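Local coordinates for uncharacterized protein (PDB 4XLZ) that probably removes an acetyl group from N,N'-diacetylchitobiose, as a metal-dependent deacetylase of carbohydrate esterase family 14, at residues A188-K194 with G249-M253. Numbering follows the deposited sequence.
Sequences ALYYTHK and GFRVM. With CD (cadmium ion), chain J.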
loop_
_atom_site.group_PDB
_atom_site.type_symbol
_atom_site.label_atom_id
_atom_site.label_comp_id
_atom_site.label_asym_id
_atom_site.label_seq_id
_atom_site.Cartn_x
_atom_site.Cartn_y
_atom_site.Cartn_z
ATOM N N ALA A 188 -23.244 6.263 -18.873
ATOM C CA ALA A 188 -24.520 6.476 -18.156
ATOM C C ALA A 188 -24.399 5.835 -16.792
ATOM O O ALA A 188 -24.012 4.681 -16.695
ATOM C CB ALA A 188 -25.693 5.780 -19.013
ATOM N N LEU A 189 -24.790 6.593 -15.748
ATOM C CA LEU A 189 -24.621 6.096 -14.348
ATOM C C LEU A 189 -25.991 5.572 -13.901
ATOM O O LEU A 189 -26.989 6.317 -13.920
ATOM C CB LEU A 189 -24.175 7.226 -13.426
ATOM C CG LEU A 189 -22.807 7.782 -13.952
ATOM C CD1 LEU A 189 -22.528 8.919 -12.940
ATOM C CD2 LEU A 189 -21.706 6.725 -13.930
ATOM N N TYR A 190 -25.993 4.324 -13.453
ATOM C CA TYR A 190 -27.239 3.770 -12.835
ATOM C C TYR A 190 -27.078 3.752 -11.324
ATOM O O TYR A 190 -26.091 4.221 -10.792
ATOM C CB TYR A 190 -27.572 2.392 -13.417
ATOM C CG TYR A 190 -26.545 1.228 -13.203
ATOM C CD1 TYR A 190 -25.418 1.027 -14.096
ATOM C CD2 TYR A 190 -26.659 0.400 -12.088
ATOM C CE1 TYR A 190 -24.578 -0.020 -13.828
ATOM C CE2 TYR A 190 -25.755 -0.662 -11.873
ATOM C CZ TYR A 190 -24.691 -0.816 -12.734
ATOM O OH TYR A 190 -23.865 -1.897 -12.462
ATOM N N TYR A 191 -28.076 3.228 -10.595
ATOM C CA TYR A 191 -28.069 3.320 -9.145
ATOM C C TYR A 191 -27.910 4.801 -8.717
ATOM O O TYR A 191 -26.987 5.136 -7.904
ATOM C CB TYR A 191 -27.009 2.429 -8.475
ATOM C CG TYR A 191 -27.202 0.918 -8.421
ATOM C CD1 TYR A 191 -28.494 0.354 -8.274
ATOM C CD2 TYR A 191 -26.089 0.068 -8.480
ATOM C CE1 TYR A 191 -28.630 -1.009 -8.168
ATOM C CE2 TYR A 191 -26.206 -1.349 -8.368
ATOM C CZ TYR A 191 -27.519 -1.851 -8.230
ATOM O OH TYR A 191 -27.579 -3.163 -7.997
ATOM N N THR A 192 -28.754 5.679 -9.308
ATOM C CA THR A 192 -28.554 7.137 -9.130
ATOM C C THR A 192 -29.728 7.800 -8.468
ATOM O O THR A 192 -30.911 7.430 -8.766
ATOM C CB THR A 192 -28.223 7.756 -10.472
ATOM O OG1 THR A 192 -27.898 9.148 -10.257
ATOM C CG2 THR A 192 -29.373 7.674 -11.541
ATOM N N HIS A 193 -29.422 8.698 -7.554
ATOM C CA HIS A 193 -30.459 9.602 -6.945
ATOM C C HIS A 193 -30.771 10.801 -7.901
ATOM O O HIS A 193 -31.760 11.527 -7.624
ATOM C CB HIS A 193 -29.936 10.051 -5.562
ATOM C CG HIS A 193 -30.749 11.102 -4.841
ATOM N ND1 HIS A 193 -30.207 12.309 -4.489
ATOM C CD2 HIS A 193 -32.021 11.103 -4.340
ATOM C CE1 HIS A 193 -31.105 13.030 -3.843
ATOM N NE2 HIS A 193 -32.218 12.337 -3.754
ATOM N N LYS A 194 -29.907 11.048 -8.897
ATOM C CA LYS A 194 -30.104 12.252 -9.734
ATOM C C LYS A 194 -30.221 11.841 -11.194
ATOM O O LYS A 194 -29.430 12.235 -12.076
ATOM C CB LYS A 194 -28.928 13.262 -9.536
ATOM C CG LYS A 194 -28.945 13.921 -8.120
ATOM C CD LYS A 194 -30.112 14.935 -8.011
ATOM C CE LYS A 194 -30.146 15.616 -6.622
ATOM N NZ LYS A 194 -31.360 16.467 -6.652
ATOM N N GLY A 249 -33.579 4.537 -14.009
ATOM C CA GLY A 249 -33.005 5.836 -14.192
ATOM C C GLY A 249 -31.475 5.835 -14.424
ATOM O O GLY A 249 -30.770 4.963 -13.861
ATOM N N PHE A 250 -31.071 6.843 -15.184
ATOM C CA PHE A 250 -29.626 6.970 -15.540
ATOM C C PHE A 250 -29.330 8.441 -15.441
ATOM O O PHE A 250 -30.102 9.355 -15.762
ATOM C CB PHE A 250 -29.408 6.521 -16.987
ATOM C CG PHE A 250 -29.729 5.093 -17.175
ATOM C CD1 PHE A 250 -28.821 4.060 -16.892
ATOM C CD2 PHE A 250 -31.048 4.722 -17.655
ATOM C CE1 PHE A 250 -29.157 2.715 -16.969
ATOM C CE2 PHE A 250 -31.371 3.365 -17.712
ATOM C CZ PHE A 250 -30.444 2.325 -17.416
ATOM N N ARG A 251 -28.048 8.708 -15.062
ATOM C CA ARG A 251 -27.557 10.055 -15.155
ATOM C C ARG A 251 -26.491 10.109 -16.247
ATOM O O ARG A 251 -25.566 9.343 -16.308
ATOM C CB ARG A 251 -26.897 10.542 -13.826
ATOM C CG ARG A 251 -26.478 12.002 -13.930
ATOM C CD ARG A 251 -26.006 12.527 -12.596
ATOM N NE ARG A 251 -25.637 13.949 -12.748
ATOM C CZ ARG A 251 -26.523 14.931 -12.777
ATOM N NH1 ARG A 251 -27.845 14.674 -12.617
ATOM N NH2 ARG A 251 -26.055 16.219 -12.900
ATOM N N VAL A 252 -26.776 11.032 -17.171
ATOM C CA VAL A 252 -25.876 11.253 -18.319
ATOM C C VAL A 252 -25.475 12.694 -18.345
ATOM O O VAL A 252 -26.310 13.593 -18.078
ATOM C CB VAL A 252 -26.548 10.853 -19.698
ATOM C CG1 VAL A 252 -25.603 11.068 -20.878
ATOM C CG2 VAL A 252 -27.088 9.384 -19.675
HETATM N N MSE A 253 -24.189 12.996 -18.570
HETATM C CA MSE A 253 -23.746 14.382 -18.624
HETATM C C MSE A 253 -22.665 14.459 -19.743
HETATM O O MSE A 253 -22.055 13.461 -20.137
HETATM C CB MSE A 253 -22.958 14.778 -17.331
HETATM C CG MSE A 253 -23.796 14.634 -16.031
HETATM SE SE MSE A 253 -22.938 15.456 -14.530
HETATM C CE MSE A 253 -21.430 14.108 -14.437
HETATM CD CD CD J . -33.941 13.068 -2.533
HETATM O O HOH W 1 -30.699 3.326 -11.774
HETATM O O HOH W 2 -32.335 14.575 -2.867
HETATM O O HOH W 3 -34.933 15.072 -2.109
HETATM O O HOH W 4 -35.578 11.515 -3.413
#
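The carbonyl oxygen of L189 takes the backbone N-H of R251 on a lone pair, O to N 2.9 Å, and is also met by the CA-H of F250. R251 O receives L189 N in return, closing a single antiparallel bridge, a hydrogen-bonded pair. It joins the chain around 249-253 to strand 186-190, an outermost strand, within the chain, of the parallel sheet in this GlcNAc-PI de-N-acetylase family fold; that strand pairs on its other side with strand 135-139. Beyond the bridge a water takes over, accepting from Y191 N and donating to G249 O at 2.7 Å.

On one side of the bridge A188 CB packs against V252 CG2 (3.9 Å) and, obliquely, the F250 ring, while Y190 CB lies 3.9 Å from F250 CE1. The F250 ring also meets F28 edge-to-face and packs against F137.

On the other side R251 runs extended from CG to NE, its CG anti to the backbone N (chi1 -176°), which carries the chain past T192 at about a right angle. Its NH1 reaches K194 O at 3.0 Å (N-H...O 158°); the oxygen lies in the guanidinium plane, at its edge, the donor tilted 22° from the carbonyl plane. NH2 forms a salt bridge with the C-terminal carboxylate of I267. A leucine in place of R251 would probably leave K194 O without this N-H and that carboxylate without its opposite charge.

T192 OG1 accepts from K194 N, an ST turn, and also bonds D140. H193, between T192 and K194, binds an interface cadmium ion, distinct from the H40, D43 and H151 site, through NE2 at 2.2 Å, shared with D265 of a second subunit.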